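4-hydroxy-tetrahydrodipicolinate synthase (Aquifex aeolicus, PDB 2EHH) probably catalyses the condensation of pyruvate with aspartate semialdehyde to 4-hydroxy-tetrahydrodipicolinate, a step of lysine biosynthesis through diaminopimelate. Local coordinates at residues T49-F52 / E53-E56. Residues are numbered along the deposited sequence; the frame is centred on the assembly and turned at random.
Sequences TLTF and EEHE
The carbonyl oxygen of Thr51 draws three N-H groups, one strongly and two weakly. His55 N supplies the regular helical bond to Thr51 O at 2.9 Å, while the weak ones come from Glu54 N and from the ring nitrogen His55 ND1, 3.4 Å from Thr51 O, which lies at the edge of the imidazole, in its plane. Histidine suits the place, since its ring can add a weak second donor to the same oxygen and offers a face to Leu50. That buried leucine, nonpolar as its surroundings require, sets CD1 over the ring near the rim and CB 3.4 Å from His55 ND1. Thr51 is the N-cap. With its hydroxyl between backbone N and carbonyl carbon (chi1 73°), Thr51 OG1 accepts from Glu54 N at 3.0 Å, an N-H with no carbonyl four residues back in the helix to receive it. Glu54 answers by reaching back, its CG beside its own backbone N and the chain extended beyond, so that Glu54 OE1 receives Thr51 N through its anti lone pair at 2.8 Å and a nearly straight 172°. The same oxygen forms a salt bridge with Arg267, which also bonds Thr49 O. Replacing Glu54 by alanine removes the carboxylate and would probably leave Thr51 N and the Arg267 guanidinium without their shared acceptor. Farther along, the Glu56 carboxylate is turned 63° from the Phe52 ring, whose nonpolar surface also touches Leu87. The reciprocal Thr51–Glu54 bonds make a capping box, here starting helix 52-66 after strand 37-40 of the TIM barrel.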
loop_
_atom_site.group_PDB
_atom_site.type_symbol
_atom_site.label_atom_id
_atom_site.label_comp_id
_atom_site.label_asym_id
_atom_site.label_seq_id
_atom_site.Cartn_x
_atom_site.Cartn_y
_atom_site.Cartn_z
ATOM N N THR A 49 16.755 -21.762 -2.500
ATOM C CA THR A 49 18.090 -22.106 -2.970
ATOM C C THR A 49 18.467 -23.579 -2.801
ATOM O O THR A 49 19.610 -23.964 -3.059
ATOM C CB THR A 49 19.166 -21.223 -2.293
ATOM O OG1 THR A 49 19.087 -21.360 -0.869
ATOM C CG2 THR A 49 18.954 -19.757 -2.659
ATOM N N LEU A 50 17.516 -24.400 -2.361
ATOM C CA LEU A 50 17.767 -25.831 -2.208
ATOM C C LEU A 50 17.368 -26.498 -3.513
ATOM O O LEU A 50 16.346 -26.152 -4.099
ATOM C CB LEU A 50 16.926 -26.432 -1.079
ATOM C CG LEU A 50 17.229 -26.038 0.366
ATOM C CD1 LEU A 50 16.205 -26.694 1.295
ATOM C CD2 LEU A 50 18.641 -26.465 0.728
ATOM N N THR A 51 18.170 -27.449 -3.976
ATOM C CA THR A 51 17.838 -28.140 -5.211
ATOM C C THR A 51 16.683 -29.084 -4.911
ATOM O O THR A 51 16.491 -29.490 -3.767
ATOM C CB THR A 51 19.016 -28.970 -5.735
ATOM O OG1 THR A 51 19.183 -30.128 -4.912
ATOM C CG2 THR A 51 20.296 -28.150 -5.707
ATOM N N PHE A 52 15.917 -29.421 -5.942
ATOM C CA PHE A 52 14.781 -30.323 -5.803
ATOM C C PHE A 52 15.206 -31.600 -5.079
ATOM O O PHE A 52 14.453 -32.151 -4.273
ATOM C CB PHE A 52 14.229 -30.668 -7.187
ATOM C CG PHE A 52 13.192 -31.752 -7.175
ATOM C CD1 PHE A 52 11.879 -31.480 -6.804
ATOM C CD2 PHE A 52 13.538 -33.057 -7.518
ATOM C CE1 PHE A 52 10.923 -32.496 -6.775
ATOM C CE2 PHE A 52 12.595 -34.077 -7.491
ATOM C CZ PHE A 52 11.284 -33.797 -7.119
ATOM N N GLU A 53 16.420 -32.058 -5.365
ATOM C CA GLU A 53 16.940 -33.269 -4.744
ATOM C C GLU A 53 17.312 -33.058 -3.277
ATOM O O GLU A 53 17.166 -33.967 -2.456
ATOM C CB GLU A 53 18.152 -33.779 -5.526
ATOM C CG GLU A 53 18.916 -34.889 -4.832
ATOM C CD GLU A 53 19.951 -35.534 -5.736
ATOM O OE1 GLU A 53 20.728 -34.793 -6.377
ATOM O OE2 GLU A 53 19.989 -36.782 -5.801
ATOM N N GLU A 54 17.808 -31.870 -2.946
ATOM C CA GLU A 54 18.161 -31.588 -1.562
ATOM C C GLU A 54 16.862 -31.545 -0.766
ATOM O O GLU A 54 16.827 -31.962 0.391
ATOM C CB GLU A 54 18.916 -30.255 -1.447
ATOM C CG GLU A 54 20.347 -30.320 -1.969
ATOM C CD GLU A 54 21.042 -28.968 -1.968
ATOM O OE1 GLU A 54 20.414 -27.980 -2.404
ATOM O OE2 GLU A 54 22.217 -28.897 -1.544
ATOM N N HIS A 55 15.796 -31.052 -1.395
ATOM C CA HIS A 55 14.487 -30.987 -0.748
ATOM C C HIS A 55 14.053 -32.386 -0.332
ATOM O O HIS A 55 13.669 -32.613 0.813
ATOM C CB HIS A 55 13.415 -30.434 -1.695
ATOM C CG HIS A 55 13.165 -28.966 -1.553
ATOM N ND1 HIS A 55 14.028 -28.009 -2.044
ATOM C CD2 HIS A 55 12.129 -28.289 -1.001
ATOM C CE1 HIS A 55 13.534 -26.808 -1.805
ATOM N NE2 HIS A 55 12.383 -26.949 -1.173
ATOM N N GLU A 56 14.098 -33.325 -1.272
ATOM C CA GLU A 56 13.677 -34.681 -0.956
ATOM C C GLU A 56 14.607 -35.377 0.032
ATOM O O GLU A 56 14.150 -36.155 0.867
ATOM C CB GLU A 56 13.501 -35.507 -2.240
ATOM C CG GLU A 56 14.688 -35.578 -3.168
ATOM C CD GLU A 56 14.293 -36.076 -4.555
ATOM O OE1 GLU A 56 13.181 -36.634 -4.701
ATOM O OE2 GLU A 56 15.096 -35.912 -5.499
#